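Local structure of regulatory protein SWI6 (Saccharomyces cerevisiae, 1SW6) at residues R157-A171 / L186-S199. The protein serves as the shared subunit of the yeast SBF and MBF complexes, which drive cell-cycle-dependent transcription; this piece is its ankyrin-repeat domain. Residues are numbered along the deposited sequence; the frame is centred on the assembly and turned at random.
Sequences RLYGDNMGESCLVKA and LLDYLYPCLILEDS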
ATOM      1  N   ARG A 157       9.431   4.264  17.946  1.00 44.04           N
ATOM      2  CA  ARG A 157       9.876   4.603  16.604  1.00 42.85           C
ATOM      3  C   ARG A 157      10.904   3.642  16.025  1.00 42.91           C
ATOM      4  O   ARG A 157      11.234   3.720  14.845  1.00 42.72           O
ATOM      5  CB  ARG A 157      10.449   6.019  16.621  1.00 43.00           C
ATOM      6  CG  ARG A 157       9.462   7.051  17.137  1.00 42.77           C
ATOM      7  CD  ARG A 157      10.156   8.334  17.552  1.00 42.92           C
ATOM      8  NE  ARG A 157      11.047   8.125  18.691  1.00 40.93           N
ATOM      9  CZ  ARG A 157      11.676   9.101  19.333  1.00 40.78           C
ATOM     10  NH1 ARG A 157      11.515  10.363  18.947  1.00 40.39           N
ATOM     11  NH2 ARG A 157      12.462   8.819  20.368  1.00 40.47           N
ATOM     12  N   LEU A 158      11.402   2.724  16.843  1.00 42.58           N
ATOM     13  CA  LEU A 158      12.431   1.804  16.374  1.00 42.64           C
ATOM     14  C   LEU A 158      11.964   0.498  15.728  1.00 42.42           C
ATOM     15  O   LEU A 158      12.778  -0.235  15.170  1.00 42.19           O
ATOM     16  CB  LEU A 158      13.389   1.485  17.530  1.00 41.99           C
ATOM     17  CG  LEU A 158      14.088   2.659  18.234  1.00 43.57           C
ATOM     18  CD1 LEU A 158      15.173   2.113  19.160  1.00 43.14           C
ATOM     19  CD2 LEU A 158      14.717   3.595  17.211  1.00 43.09           C
ATOM     20  N   TYR A 159      10.668   0.208  15.794  1.00 41.99           N
ATOM     21  CA  TYR A 159      10.152  -1.038  15.229  1.00 41.40           C
ATOM     22  C   TYR A 159      10.213  -1.147  13.713  1.00 40.09           C
ATOM     23  O   TYR A 159       9.752  -0.264  12.994  1.00 39.92           O
ATOM     24  CB  TYR A 159       8.703  -1.269  15.676  1.00 43.85           C
ATOM     25  CG  TYR A 159       8.550  -1.734  17.106  1.00 45.70           C
ATOM     26  CD1 TYR A 159       9.242  -2.851  17.571  1.00 47.51           C
ATOM     27  CD2 TYR A 159       7.692  -1.083  17.982  1.00 46.55           C
ATOM     28  CE1 TYR A 159       9.082  -3.305  18.871  1.00 47.90           C
ATOM     29  CE2 TYR A 159       7.523  -1.531  19.285  1.00 47.89           C
ATOM     30  CZ  TYR A 159       8.220  -2.640  19.719  1.00 48.24           C
ATOM     31  OH  TYR A 159       8.065  -3.088  21.006  1.00 52.14           O
ATOM     32  N   GLY A 160      10.788  -2.241  13.230  1.00 39.13           N
ATOM     33  CA  GLY A 160      10.851  -2.462  11.799  1.00 38.58           C
ATOM     34  C   GLY A 160       9.633  -3.284  11.404  1.00 40.32           C
ATOM     35  O   GLY A 160       9.001  -3.917  12.260  1.00 39.09           O
ATOM     36  N   ASP A 161       9.263  -3.256  10.128  1.00 40.73           N
ATOM     37  CA  ASP A 161       8.136  -4.059   9.680  1.00 40.97           C
ATOM     38  C   ASP A 161       8.728  -5.443   9.402  1.00 41.55           C
ATOM     39  O   ASP A 161       9.866  -5.706   9.777  1.00 41.33           O
ATOM     40  CB  ASP A 161       7.495  -3.452   8.422  1.00 40.99           C
ATOM     41  CG  ASP A 161       8.437  -3.411   7.235  1.00 41.06           C
ATOM     42  OD1 ASP A 161       9.567  -3.938   7.328  1.00 41.79           O
ATOM     43  OD2 ASP A 161       8.038  -2.852   6.194  1.00 40.56           O
ATOM     44  N   ASN A 162       7.985  -6.321   8.740  1.00 42.80           N
ATOM     45  CA  ASN A 162       8.483  -7.669   8.481  1.00 44.68           C
ATOM     46  C   ASN A 162       9.760  -7.706   7.653  1.00 44.92           C
ATOM     47  O   ASN A 162      10.450  -8.725   7.605  1.00 45.00           O
ATOM     48  CB  ASN A 162       7.392  -8.521   7.822  1.00 45.46           C
ATOM     49  CG  ASN A 162       6.203  -8.748   8.748  1.00 46.63           C
ATOM     50  OD1 ASN A 162       6.283  -8.485   9.955  1.00 46.76           O
ATOM     51  ND2 ASN A 162       5.097  -9.248   8.190  1.00 47.43           N
ATOM     52  N   MET A 163      10.071  -6.587   7.010  1.00 44.93           N
ATOM     53  CA  MET A 163      11.281  -6.468   6.208  1.00 45.27           C
ATOM     54  C   MET A 163      12.350  -5.748   7.032  1.00 43.61           C
ATOM     55  O   MET A 163      13.479  -5.574   6.585  1.00 43.31           O
ATOM     56  CB  MET A 163      10.990  -5.667   4.942  1.00 48.69           C
ATOM     57  CG  MET A 163      10.089  -6.379   3.962  1.00 52.66           C
ATOM     58  SD  MET A 163      10.981  -7.764   3.253  1.00 61.28           S
ATOM     59  CE  MET A 163      11.927  -6.896   1.937  1.00 59.27           C
ATOM     60  N   GLY A 164      11.978  -5.328   8.238  1.00 41.72           N
ATOM     61  CA  GLY A 164      12.910  -4.617   9.096  1.00 41.18           C
ATOM     62  C   GLY A 164      12.957  -3.141   8.730  1.00 41.06           C
ATOM     63  O   GLY A 164      13.851  -2.399   9.146  1.00 39.67           O
ATOM     64  N   GLU A 165      11.986  -2.713   7.933  1.00 40.54           N
ATOM     65  CA  GLU A 165      11.907  -1.323   7.521  1.00 40.07           C
ATOM     66  C   GLU A 165      11.238  -0.478   8.592  1.00 38.96           C
ATOM     67  O   GLU A 165      10.163  -0.820   9.087  1.00 39.55           O
ATOM     68  CB  GLU A 165      11.166  -1.229   6.186  1.00 40.59           C
ATOM     69  CG  GLU A 165      12.048  -1.704   5.043  1.00 39.76           C
ATOM     70  CD  GLU A 165      11.355  -1.746   3.694  1.00 41.70           C
ATOM     71  OE1 GLU A 165      10.280  -1.112   3.525  1.00 37.97           O
ATOM     72  OE2 GLU A 165      11.915  -2.415   2.791  1.00 41.91           O
ATOM     73  N   SER A 166      11.893   0.615   8.967  1.00 37.41           N
ATOM     74  CA  SER A 166      11.375   1.522   9.998  1.00 35.85           C
ATOM     75  C   SER A 166      10.308   2.444   9.427  1.00 33.38           C
ATOM     76  O   SER A 166      10.070   2.447   8.227  1.00 30.52           O
ATOM     77  CB  SER A 166      12.508   2.377  10.556  1.00 35.03           C
ATOM     78  OG  SER A 166      12.980   3.256   9.550  1.00 39.05           O
ATOM     79  N   CYS A 167       9.676   3.233  10.288  1.00 32.91           N
ATOM     80  CA  CYS A 167       8.647   4.154   9.828  1.00 33.80           C
ATOM     81  C   CYS A 167       9.249   5.280   9.002  1.00 32.53           C
ATOM     82  O   CYS A 167       8.627   5.759   8.060  1.00 33.30           O
ATOM     83  CB  CYS A 167       7.843   4.729  11.009  1.00 35.47           C
ATOM     84  SG  CYS A 167       8.811   5.563  12.278  1.00 42.57           S
ATOM     85  N   LEU A 168      10.461   5.706   9.342  1.00 33.13           N
ATOM     86  CA  LEU A 168      11.103   6.768   8.578  1.00 32.33           C
ATOM     87  C   LEU A 168      11.394   6.259   7.161  1.00 31.23           C
ATOM     88  O   LEU A 168      11.356   7.022   6.203  1.00 30.93           O
ATOM     89  CB  LEU A 168      12.392   7.228   9.261  1.00 31.47           C
ATOM     90  CG  LEU A 168      13.145   8.312   8.484  1.00 34.11           C
ATOM     91  CD1 LEU A 168      12.314   9.582   8.456  1.00 33.69           C
ATOM     92  CD2 LEU A 168      14.515   8.571   9.129  1.00 32.64           C
ATOM     93  N   VAL A 169      11.679   4.964   7.032  1.00 29.51           N
ATOM     94  CA  VAL A 169      11.934   4.369   5.718  1.00 29.92           C
ATOM     95  C   VAL A 169      10.687   4.542   4.823  1.00 30.40           C
ATOM     96  O   VAL A 169      10.798   4.713   3.615  1.00 30.64           O
ATOM     97  CB  VAL A 169      12.308   2.860   5.862  1.00 31.21           C
ATOM     98  CG1 VAL A 169      12.295   2.152   4.491  1.00 32.49           C
ATOM     99  CG2 VAL A 169      13.704   2.744   6.481  1.00 30.11           C
ATOM    100  N   LYS A 170       9.501   4.517   5.428  1.00 30.64           N
ATOM    101  CA  LYS A 170       8.261   4.693   4.672  1.00 31.13           C
ATOM    102  C   LYS A 170       8.188   6.104   4.113  1.00 30.73           C
ATOM    103  O   LYS A 170       7.672   6.323   3.014  1.00 30.27           O
ATOM    104  CB  LYS A 170       7.047   4.423   5.570  1.00 32.70           C
ATOM    105  CG  LYS A 170       7.009   2.991   6.082  1.00 35.27           C
ATOM    106  CD  LYS A 170       7.180   2.021   4.917  1.00 37.65           C
ATOM    107  CE  LYS A 170       7.587   0.645   5.392  1.00 39.27           C
ATOM    108  NZ  LYS A 170       7.838  -0.251   4.239  1.00 39.93           N
ATOM    109  N   ALA A 171       8.729   7.058   4.864  1.00 29.99           N
ATOM    110  CA  ALA A 171       8.744   8.446   4.426  1.00 30.13           C
ATOM    111  C   ALA A 171       9.528   8.584   3.133  1.00 31.15           C
ATOM    112  O   ALA A 171       9.164   9.380   2.261  1.00 31.34           O
ATOM    113  CB  ALA A 171       9.373   9.337   5.499  1.00 29.44           C
ATOM    114  N   LEU A 186       9.565  16.363   9.901  1.00 29.90           N
ATOM    115  CA  LEU A 186       9.448  14.960  10.336  1.00 30.83           C
ATOM    116  C   LEU A 186      10.737  14.433  10.996  1.00 29.89           C
ATOM    117  O   LEU A 186      10.696  13.626  11.926  1.00 31.17           O
ATOM    118  CB  LEU A 186       9.106  14.071   9.143  1.00 29.15           C
ATOM    119  CG  LEU A 186       8.828  12.596   9.443  1.00 30.02           C
ATOM    120  CD1 LEU A 186       7.528  12.458  10.230  1.00 28.76           C
ATOM    121  CD2 LEU A 186       8.720  11.833   8.121  1.00 30.25           C
ATOM    122  N   LEU A 187      11.882  14.884  10.510  1.00 30.06           N
ATOM    123  CA  LEU A 187      13.143  14.431  11.066  1.00 31.27           C
ATOM    124  C   LEU A 187      13.294  14.821  12.539  1.00 30.57           C
ATOM    125  O   LEU A 187      13.953  14.116  13.295  1.00 32.05           O
ATOM    126  CB  LEU A 187      14.310  14.975  10.229  1.00 30.95           C
ATOM    127  CG  LEU A 187      14.380  14.373   8.815  1.00 31.53           C
ATOM    128  CD1 LEU A 187      15.498  15.015   8.006  1.00 32.24           C
ATOM    129  CD2 LEU A 187      14.599  12.862   8.922  1.00 31.66           C
ATOM    130  N   ASP A 188      12.689  15.931  12.960  1.00 31.72           N
ATOM    131  CA  ASP A 188      12.805  16.325  14.369  1.00 33.98           C
ATOM    132  C   ASP A 188      12.212  15.266  15.289  1.00 33.51           C
ATOM    133  O   ASP A 188      12.666  15.101  16.430  1.00 33.58           O
ATOM    134  CB  ASP A 188      12.120  17.672  14.646  1.00 34.31           C
ATOM    135  CG  ASP A 188      12.893  18.852  14.079  1.00 37.83           C
ATOM    136  OD1 ASP A 188      14.059  18.667  13.636  1.00 37.40           O
ATOM    137  OD2 ASP A 188      12.331  19.968  14.082  1.00 38.18           O
ATOM    138  N   TYR A 189      11.209  14.546  14.791  1.00 34.00           N
ATOM    139  CA  TYR A 189      10.565  13.488  15.569  1.00 36.19           C
ATOM    140  C   TYR A 189      11.011  12.064  15.219  1.00 36.24           C
ATOM    141  O   TYR A 189      10.848  11.158  16.040  1.00 38.00           O
ATOM    142  CB  TYR A 189       9.041  13.568  15.435  1.00 37.12           C
ATOM    143  CG  TYR A 189       8.439  14.766  16.116  1.00 41.15           C
ATOM    144  CD1 TYR A 189       8.546  16.038  15.555  1.00 42.27           C
ATOM    145  CD2 TYR A 189       7.795  14.638  17.350  1.00 42.86           C
ATOM    146  CE1 TYR A 189       8.032  17.159  16.202  1.00 45.74           C
ATOM    147  CE2 TYR A 189       7.275  15.749  18.009  1.00 45.83           C
ATOM    148  CZ  TYR A 189       7.399  17.008  17.429  1.00 47.11           C
ATOM    149  OH  TYR A 189       6.894  18.115  18.078  1.00 52.00           O
ATOM    150  N   LEU A 190      11.577  11.855  14.029  1.00 34.36           N
ATOM    151  CA  LEU A 190      11.987  10.494  13.650  1.00 35.32           C
ATOM    152  C   LEU A 190      13.480  10.255  13.428  1.00 35.02           C
ATOM    153  O   LEU A 190      13.856   9.191  12.949  1.00 34.46           O
ATOM    154  CB  LEU A 190      11.219  10.019  12.398  1.00 33.47           C
ATOM    155  CG  LEU A 190       9.678  10.011  12.396  1.00 33.00           C
ATOM    156  CD1 LEU A 190       9.172   9.198  11.200  1.00 33.07           C
ATOM    157  CD2 LEU A 190       9.139   9.391  13.686  1.00 31.64           C
ATOM    158  N   TYR A 191      14.328  11.220  13.792  1.00 34.89           N
ATOM    159  CA  TYR A 191      15.776  11.069  13.622  1.00 35.19           C
ATOM    160  C   TYR A 191      16.345   9.792  14.249  1.00 34.33           C
ATOM    161  O   TYR A 191      17.349   9.262  13.768  1.00 34.77           O
ATOM    162  CB  TYR A 191      16.521  12.299  14.178  1.00 35.13           C
ATOM    163  CG  TYR A 191      16.444  12.453  15.683  1.00 34.64           C
ATOM    164  CD1 TYR A 191      17.246  11.685  16.527  1.00 36.33           C
ATOM    165  CD2 TYR A 191      15.537  13.329  16.258  1.00 37.34           C
ATOM    166  CE1 TYR A 191      17.135  11.784  17.918  1.00 36.74           C
ATOM    167  CE2 TYR A 191      15.414  13.440  17.637  1.00 38.26           C
ATOM    168  CZ  TYR A 191      16.214  12.665  18.464  1.00 39.33           C
ATOM    169  OH  TYR A 191      16.077  12.778  19.836  1.00 41.36           O
ATOM    170  N   PRO A 192      15.726   9.281  15.335  1.00 34.89           N
ATOM    171  CA  PRO A 192      16.304   8.055  15.897  1.00 35.06           C
ATOM    172  C   PRO A 192      16.351   6.921  14.872  1.00 34.97           C
ATOM    173  O   PRO A 192      17.204   6.049  14.960  1.00 36.00           O
ATOM    174  CB  PRO A 192      15.375   7.736  17.068  1.00 35.80           C
ATOM    175  CG  PRO A 192      14.921   9.108  17.521  1.00 35.64           C
ATOM    176  CD  PRO A 192      14.655   9.805  16.210  1.00 34.74           C
ATOM    177  N   CYS A 193      15.436   6.938  13.901  1.00 35.25           N
ATOM    178  CA  CYS A 193      15.393   5.903  12.867  1.00 35.40           C
ATOM    179  C   CYS A 193      16.585   5.978  11.914  1.00 35.02           C
ATOM    180  O   CYS A 193      16.918   5.003  11.253  1.00 34.09           O
ATOM    181  CB  CYS A 193      14.104   6.016  12.041  1.00 37.77           C
ATOM    182  SG  CYS A 193      12.560   5.907  12.987  1.00 41.54           S
ATOM    183  N   LEU A 194      17.222   7.139  11.839  1.00 34.92           N
ATOM    184  CA  LEU A 194      18.367   7.310  10.950  1.00 34.62           C
ATOM    185  C   LEU A 194      19.489   6.312  11.212  1.00 35.28           C
ATOM    186  O   LEU A 194      20.287   6.033  10.324  1.00 35.09           O
ATOM    187  CB  LEU A 194      18.934   8.723  11.078  1.00 32.66           C
ATOM    188  CG  LEU A 194      18.024   9.844  10.604  1.00 31.81           C
ATOM    189  CD1 LEU A 194      18.659  11.190  10.928  1.00 28.77           C
ATOM    190  CD2 LEU A 194      17.795   9.692   9.099  1.00 32.38           C
ATOM    191  N   ILE A 195      19.567   5.774  12.426  1.00 35.88           N
ATOM    192  CA  ILE A 195      20.639   4.826  12.719  1.00 35.88           C
ATOM    193  C   ILE A 195      20.241   3.371  12.493  1.00 36.52           C
ATOM    194  O   ILE A 195      21.040   2.463  12.722  1.00 36.74           O
ATOM    195  CB  ILE A 195      21.143   4.972  14.168  1.00 35.94           C
ATOM    196  CG1 ILE A 195      20.113   4.406  15.146  1.00 36.41           C
ATOM    197  CG2 ILE A 195      21.440   6.441  14.461  1.00 34.55           C
ATOM    198  CD1 ILE A 195      20.644   4.246  16.550  1.00 38.36           C
ATOM    199  N   LEU A 196      19.021   3.153  12.013  1.00 35.64           N
ATOM    200  CA  LEU A 196      18.515   1.807  11.776  1.00 36.36           C
ATOM    201  C   LEU A 196      18.739   1.240  10.362  1.00 37.85           C
ATOM    202  O   LEU A 196      18.606   1.950   9.365  1.00 38.20           O
ATOM    203  CB  LEU A 196      17.012   1.773  12.085  1.00 34.87           C
ATOM    204  CG  LEU A 196      16.554   2.309  13.443  1.00 35.07           C
ATOM    205  CD1 LEU A 196      15.017   2.290  13.533  1.00 33.22           C
ATOM    206  CD2 LEU A 196      17.170   1.453  14.541  1.00 33.75           C
ATOM    207  N   GLU A 197      19.075  -0.050  10.290  1.00 38.63           N
ATOM    208  CA  GLU A 197      19.251  -0.751   9.016  1.00 40.71           C
ATOM    209  C   GLU A 197      18.207  -1.869   9.008  1.00 40.76           C
ATOM    210  O   GLU A 197      17.851  -2.389  10.062  1.00 38.61           O
ATOM    211  CB  GLU A 197      20.656  -1.360   8.892  1.00 42.44           C
ATOM    212  CG  GLU A 197      21.006  -2.390   9.956  1.00 46.12           C
ATOM    213  CD  GLU A 197      22.411  -2.950   9.788  1.00 48.86           C
ATOM    214  OE1 GLU A 197      22.800  -3.849  10.564  1.00 51.65           O
ATOM    215  OE2 GLU A 197      23.132  -2.494   8.876  1.00 50.19           O
ATOM    216  N   ASP A 198      17.708  -2.234   7.832  1.00 42.18           N
ATOM    217  CA  ASP A 198      16.695  -3.278   7.750  1.00 43.97           C
ATOM    218  C   ASP A 198      17.299  -4.678   7.596  1.00 46.30           C
ATOM    219  O   ASP A 198      18.509  -4.868   7.752  1.00 47.26           O
ATOM    220  CB  ASP A 198      15.722  -2.966   6.604  1.00 43.20           C
ATOM    221  CG  ASP A 198      16.388  -2.969   5.244  1.00 42.18           C
ATOM    222  OD1 ASP A 198      15.748  -2.499   4.278  1.00 43.64           O
ATOM    223  OD2 ASP A 198      17.534  -3.456   5.125  1.00 43.55           O
ATOM    224  N   SER A 199      16.452  -5.659   7.297  1.00 47.38           N
ATOM    225  CA  SER A 199      16.904  -7.035   7.147  1.00 48.63           C
ATOM    226  C   SER A 199      17.901  -7.244   6.009  1.00 49.24           C
ATOM    227  O   SER A 199      18.495  -8.314   5.889  1.00 48.79           O
ATOM    228  CB  SER A 199      15.696  -7.952   6.962  1.00 49.42           C
ATOM    229  OG  SER A 199      14.862  -7.881   8.104  1.00 50.58           O
TER
HETATM  230  O   HOH W   1      13.390  12.252  20.414  1.00 45.79           O
HETATM  231  O   HOH W   2      12.944  -9.783   7.497  1.00 59.80           O
HETATM  232  O   HOH W   3      14.362  -3.813   1.953  1.00 60.48           O
HETATM  233  O   HOH W   4      15.758   3.690   9.046  1.00 42.19           O
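Leu168 drives into segment 186-199 between Leu187, Leu190, Cys193 and Leu194, and here the packing is tightest. CG anti to the backbone N (chi1 178°) carries the branch toward 186-199, where CD1 meets Leu187 CD2 and slides past Leu190 CB, while CD2 presses on Leu194 CD2 at 3.5 Å. Its CB sits equally close to Cys193 CB, also 3.5 Å. Beside it, Cys167 SG lies 3.8 Å from both Leu190 CD1 and Cys193 SG, and Ala171 CB rests on Leu186 CD2. Arg157 closes one flank: Pro192 CG stands 3.7 Å over the centre of its guanidinium, and NH1 donates to Tyr189 O (3.1 Å), which lies 23° out of the guanidinium plane; Asp33 pairs with NE. A leucine in place of Arg157 would probably leave Asp33 without its salt-bridge mate and Tyr189 O without this donor. At the solvent edge, exposed Met163 and Ser199 meet through backbone: Ser199 N donates to Met163 O (3.1 Å, 162° at the hydrogen). Nearby, a water bridges the buried, nearly coplanar carboxylates of Glu165 and Asp198, probably easing their like charges; Asp198 OD1 also bonds His207 NE2, and OD2 accepts from Met200 N and Arg202 N. Met163 N bonds Asp161 OD1 in an Asx turn; Glu165 N reaches OD1 from the opposite face. The contact packs ANK 2's near-antiparallel helices together and joins its first loop to the start of ANK 3, as in stacked ankyrin repeats, whose helix pairs are linked by protruding loops.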